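Local coordinates for protein tryptophan synthase alpha-subunit (Pyrococcus furiosus, PDB 1GEQ) that cleaves indoleglycerol phosphate by a retro-aldol reaction into indole and glyceraldehyde 3-phosphate, as the alpha subunit of tryptophan synthase, at residues K18-A32 with E67-T81. Sequence-based numbering, arbitrary orientation.
Sequences KQSTLNFLLALDEYA and EAFWIVKEFRRHSST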
# COMPACT_ATOMS: atom_id res chain seq x y z
N LYS A 18 -9.50 9.70 11.55
CA LYS A 18 -8.53 10.41 10.73
C LYS A 18 -7.36 11.03 11.49
O LYS A 18 -6.25 11.10 10.96
CB LYS A 18 -9.23 11.49 9.89
CG LYS A 18 -9.75 12.68 10.67
CD LYS A 18 -10.29 13.75 9.73
CE LYS A 18 -10.61 15.02 10.49
NZ LYS A 18 -11.14 16.09 9.60
N GLN A 19 -7.61 11.47 12.72
CA GLN A 19 -6.55 12.08 13.51
C GLN A 19 -5.54 11.03 13.98
O GLN A 19 -4.33 11.27 13.99
CB GLN A 19 -7.13 12.80 14.73
CG GLN A 19 -6.09 13.59 15.50
CD GLN A 19 -5.50 14.72 14.68
OE1 GLN A 19 -4.27 14.89 14.61
NE2 GLN A 19 -6.36 15.51 14.04
N SER A 20 -6.03 9.86 14.37
CA SER A 20 -5.13 8.80 14.82
C SER A 20 -4.26 8.34 13.65
O SER A 20 -3.07 8.10 13.83
CB SER A 20 -5.94 7.63 15.39
OG SER A 20 -6.61 8.03 16.58
N THR A 21 -4.86 8.23 12.46
CA THR A 21 -4.12 7.80 11.28
C THR A 21 -2.92 8.71 11.09
O THR A 21 -1.79 8.24 10.93
CB THR A 21 -5.00 7.86 10.01
OG1 THR A 21 -6.14 7.01 10.17
CG2 THR A 21 -4.20 7.39 8.79
N LEU A 22 -3.15 10.02 11.11
CA LEU A 22 -2.08 11.00 10.96
C LEU A 22 -1.02 10.77 12.03
O LEU A 22 0.18 10.74 11.74
CB LEU A 22 -2.64 12.43 11.06
CG LEU A 22 -1.64 13.59 10.95
CD1 LEU A 22 -0.81 13.45 9.67
CD2 LEU A 22 -2.40 14.91 10.96
N ASN A 23 -1.46 10.61 13.28
CA ASN A 23 -0.54 10.37 14.38
C ASN A 23 0.30 9.12 14.14
O ASN A 23 1.50 9.10 14.44
CB ASN A 23 -1.31 10.20 15.70
CG ASN A 23 -1.85 11.51 16.23
OD1 ASN A 23 -1.55 12.59 15.71
ND2 ASN A 23 -2.65 11.43 17.29
N PHE A 24 -0.32 8.08 13.60
CA PHE A 24 0.41 6.84 13.33
C PHE A 24 1.47 7.09 12.25
O PHE A 24 2.61 6.65 12.39
CB PHE A 24 -0.54 5.73 12.85
CG PHE A 24 -1.60 5.35 13.86
CD1 PHE A 24 -1.37 5.49 15.23
CD2 PHE A 24 -2.81 4.80 13.44
CE1 PHE A 24 -2.33 5.08 16.16
CE2 PHE A 24 -3.77 4.38 14.36
CZ PHE A 24 -3.54 4.53 15.73
N LEU A 25 1.09 7.78 11.18
CA LEU A 25 2.02 8.07 10.09
C LEU A 25 3.25 8.84 10.56
O LEU A 25 4.39 8.50 10.21
CB LEU A 25 1.31 8.85 8.98
CG LEU A 25 0.21 8.13 8.20
CD1 LEU A 25 -0.38 9.07 7.17
CD2 LEU A 25 0.78 6.89 7.54
N LEU A 26 3.03 9.88 11.35
CA LEU A 26 4.13 10.69 11.86
C LEU A 26 5.06 9.87 12.75
O LEU A 26 6.27 10.07 12.75
CB LEU A 26 3.56 11.89 12.64
CG LEU A 26 2.86 12.91 11.74
CD1 LEU A 26 2.04 13.89 12.58
CD2 LEU A 26 3.90 13.65 10.92
N ALA A 27 4.50 8.92 13.49
CA ALA A 27 5.32 8.09 14.36
C ALA A 27 6.14 7.04 13.60
O ALA A 27 7.24 6.69 14.03
CB ALA A 27 4.45 7.40 15.41
N LEU A 28 5.62 6.55 12.48
CA LEU A 28 6.33 5.53 11.71
C LEU A 28 7.22 6.09 10.60
O LEU A 28 8.05 5.37 10.03
CB LEU A 28 5.33 4.55 11.08
CG LEU A 28 4.44 3.73 12.01
CD1 LEU A 28 3.45 2.90 11.19
CD2 LEU A 28 5.31 2.83 12.87
N ASP A 29 7.05 7.37 10.30
CA ASP A 29 7.82 8.00 9.23
C ASP A 29 9.33 7.78 9.27
O ASP A 29 9.94 7.50 8.24
CB ASP A 29 7.53 9.50 9.20
CG ASP A 29 7.96 10.13 7.89
OD1 ASP A 29 8.31 11.33 7.89
OD2 ASP A 29 7.94 9.43 6.86
N GLU A 30 9.95 7.90 10.45
CA GLU A 30 11.40 7.73 10.53
C GLU A 30 11.90 6.33 10.18
O GLU A 30 13.10 6.14 9.99
CB GLU A 30 11.92 8.10 11.92
CG GLU A 30 11.38 7.24 13.05
CD GLU A 30 12.16 7.44 14.34
OE1 GLU A 30 11.53 7.59 15.41
OE2 GLU A 30 13.41 7.45 14.29
N TYR A 31 11.00 5.36 10.08
CA TYR A 31 11.42 4.00 9.74
C TYR A 31 10.98 3.61 8.33
O TYR A 31 11.44 2.60 7.80
CB TYR A 31 10.80 2.96 10.69
CG TYR A 31 10.94 3.23 12.17
CD1 TYR A 31 9.89 3.77 12.90
CD2 TYR A 31 12.11 2.88 12.85
CE1 TYR A 31 9.98 3.95 14.28
CE2 TYR A 31 12.22 3.06 14.23
CZ TYR A 31 11.15 3.59 14.94
OH TYR A 31 11.23 3.76 16.30
N ALA A 32 10.10 4.41 7.74
CA ALA A 32 9.54 4.11 6.42
C ALA A 32 10.29 4.63 5.20
O ALA A 32 10.80 5.75 5.19
CB ALA A 32 8.11 4.60 6.38
N GLU A 67 -11.47 12.83 3.57
CA GLU A 67 -10.64 12.87 4.76
C GLU A 67 -9.28 12.24 4.47
O GLU A 67 -8.30 12.53 5.15
CB GLU A 67 -11.33 12.15 5.92
CG GLU A 67 -12.42 12.99 6.57
CD GLU A 67 -13.24 12.23 7.58
OE1 GLU A 67 -14.19 12.81 8.13
OE2 GLU A 67 -12.93 11.04 7.83
N ALA A 68 -9.24 11.37 3.47
CA ALA A 68 -7.99 10.73 3.09
C ALA A 68 -7.04 11.81 2.61
O ALA A 68 -5.86 11.82 2.95
CB ALA A 68 -8.24 9.71 1.98
N PHE A 69 -7.57 12.73 1.81
CA PHE A 69 -6.76 13.82 1.28
C PHE A 69 -6.31 14.76 2.39
O PHE A 69 -5.26 15.39 2.28
CB PHE A 69 -7.54 14.59 0.21
CG PHE A 69 -7.92 13.76 -0.99
CD1 PHE A 69 -6.97 12.98 -1.65
CD2 PHE A 69 -9.23 13.78 -1.47
CE1 PHE A 69 -7.32 12.22 -2.77
CE2 PHE A 69 -9.59 13.02 -2.59
CZ PHE A 69 -8.63 12.24 -3.24
N TRP A 70 -7.10 14.85 3.45
CA TRP A 70 -6.76 15.71 4.59
C TRP A 70 -5.54 15.13 5.30
O TRP A 70 -4.62 15.85 5.66
CB TRP A 70 -7.94 15.77 5.57
CG TRP A 70 -7.63 16.51 6.85
CD1 TRP A 70 -7.78 17.85 7.07
CD2 TRP A 70 -7.10 15.95 8.06
NE1 TRP A 70 -7.37 18.16 8.35
CE2 TRP A 70 -6.95 17.01 8.97
CE3 TRP A 70 -6.74 14.65 8.45
CZ2 TRP A 70 -6.44 16.82 10.27
CZ3 TRP A 70 -6.24 14.46 9.73
CH2 TRP A 70 -6.09 15.54 10.63
N ILE A 71 -5.57 13.82 5.50
CA ILE A 71 -4.48 13.12 6.17
C ILE A 71 -3.15 13.36 5.45
O ILE A 71 -2.16 13.72 6.08
CB ILE A 71 -4.76 11.59 6.22
CG1 ILE A 71 -5.93 11.33 7.18
CG2 ILE A 71 -3.52 10.84 6.67
CD1 ILE A 71 -6.37 9.87 7.23
N VAL A 72 -3.15 13.15 4.14
CA VAL A 72 -1.95 13.34 3.34
C VAL A 72 -1.49 14.80 3.36
O VAL A 72 -0.30 15.08 3.48
CB VAL A 72 -2.19 12.92 1.87
CG1 VAL A 72 -0.97 13.28 1.02
CG2 VAL A 72 -2.45 11.42 1.80
N LYS A 73 -2.44 15.72 3.22
CA LYS A 73 -2.11 17.13 3.22
C LYS A 73 -1.39 17.49 4.52
O LYS A 73 -0.33 18.10 4.50
CB LYS A 73 -3.38 17.97 3.09
CG LYS A 73 -3.12 19.40 2.67
CD LYS A 73 -4.32 20.28 2.98
CE LYS A 73 -4.50 20.45 4.48
NZ LYS A 73 -5.82 19.96 4.95
N GLU A 74 -1.98 17.09 5.65
CA GLU A 74 -1.39 17.37 6.95
C GLU A 74 -0.03 16.70 7.12
O GLU A 74 0.89 17.28 7.69
CB GLU A 74 -2.32 16.90 8.07
CG GLU A 74 -3.45 17.87 8.32
CD GLU A 74 -2.95 19.20 8.83
OE1 GLU A 74 -3.46 20.24 8.38
OE2 GLU A 74 -2.04 19.20 9.69
N PHE A 75 0.08 15.48 6.62
CA PHE A 75 1.33 14.75 6.70
C PHE A 75 2.41 15.46 5.89
O PHE A 75 3.57 15.53 6.31
CB PHE A 75 1.14 13.33 6.16
CG PHE A 75 2.38 12.49 6.21
CD1 PHE A 75 2.86 12.00 7.42
CD2 PHE A 75 3.06 12.18 5.05
CE1 PHE A 75 4.01 11.22 7.46
CE2 PHE A 75 4.21 11.39 5.08
CZ PHE A 75 4.68 10.91 6.29
N ARG A 76 2.02 15.99 4.73
CA ARG A 76 2.94 16.69 3.85
C ARG A 76 3.57 17.91 4.50
O ARG A 76 4.63 18.37 4.08
CB ARG A 76 2.22 17.09 2.56
CG ARG A 76 2.14 15.96 1.54
CD ARG A 76 3.54 15.63 1.03
NE ARG A 76 3.58 14.43 0.21
CZ ARG A 76 4.26 13.33 0.53
NH1 ARG A 76 4.97 13.30 1.65
NH2 ARG A 76 4.25 12.28 -0.27
N ARG A 77 2.93 18.43 5.55
CA ARG A 77 3.46 19.58 6.27
C ARG A 77 4.68 19.19 7.08
O ARG A 77 5.48 20.05 7.45
CB ARG A 77 2.41 20.15 7.22
CG ARG A 77 1.58 21.28 6.66
CD ARG A 77 0.60 21.76 7.71
NE ARG A 77 -0.77 21.77 7.20
CZ ARG A 77 -1.21 22.62 6.28
NH1 ARG A 77 -0.40 23.54 5.78
NH2 ARG A 77 -2.47 22.54 5.86
N HIS A 78 4.84 17.90 7.36
CA HIS A 78 5.98 17.47 8.16
C HIS A 78 6.92 16.48 7.48
O HIS A 78 7.98 16.18 8.02
CB HIS A 78 5.51 16.88 9.49
CG HIS A 78 4.39 17.64 10.13
ND1 HIS A 78 3.06 17.43 9.80
CD2 HIS A 78 4.39 18.61 11.07
CE1 HIS A 78 2.30 18.23 10.52
NE2 HIS A 78 3.08 18.96 11.30
N SER A 79 6.55 15.97 6.31
CA SER A 79 7.40 14.98 5.66
C SER A 79 7.30 14.90 4.14
O SER A 79 6.31 15.31 3.54
CB SER A 79 7.12 13.59 6.24
OG SER A 79 7.88 12.59 5.60
N SER A 80 8.35 14.37 3.53
CA SER A 80 8.40 14.21 2.09
C SER A 80 8.40 12.73 1.70
O SER A 80 8.55 12.38 0.54
CB SER A 80 9.66 14.90 1.53
OG SER A 80 10.83 14.41 2.17
N THR A 81 8.21 11.86 2.68
CA THR A 81 8.18 10.43 2.41
C THR A 81 7.11 10.10 1.38
O THR A 81 5.96 10.53 1.51
CB THR A 81 7.92 9.63 3.70
OG1 THR A 81 8.93 9.96 4.66
CG2 THR A 81 7.94 8.12 3.44
O HOH W 1 -13.26 15.66 8.18
O HOH W 2 11.50 8.67 3.90
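Two neighbouring outer helices of the TIM barrel, 18-28 and 65-76, pack side by side through Leu22, which enters as a knob into the hole formed by Trp70, Ile71, Glu74 and Phe75. The axes of 18-28 and 67-76 run in the same general direction, 36° apart and 9.7 Å at closest approach. With CG of Leu22 anti to the backbone N (chi1 179°), the branch points at the other helix and both methyls touch it: CD2 presses on Glu74 CB at 3.5 Å, and CD1 reaches the Phe75 backbone. Deeper, Leu25 CD1 meets Ile71 CG2, while Thr21 CG2 touches Ile71 CD1; Leu25 and Phe75 both rest on Ile35 of strand 35-38, so this layer faces the barrel wall. At the N-terminal end the extended Lys18 chain crosses one face of the Trp70 indole, with CD over the six-membered ring and NZ 4.3 Å from the centroid of the five-membered ring, a cation-pi contact; Glu74 CG lies against the opposite face, toward its rim. A water links NZ to Glu67 OE1. At the other end Ser79 OG donates to Asp29 OD1 at 2.6 Å from the syn side. Thr81 OG1 donates a very short hydrogen bond, 2.5 Å, to Asp29 OD2. Replacing this aspartate by alanine is likely to leave both hydroxyls without their carboxylate partner. Asp29 OD2 also lies at the edge of the Phe75 ring, 3.6 Å from CZ.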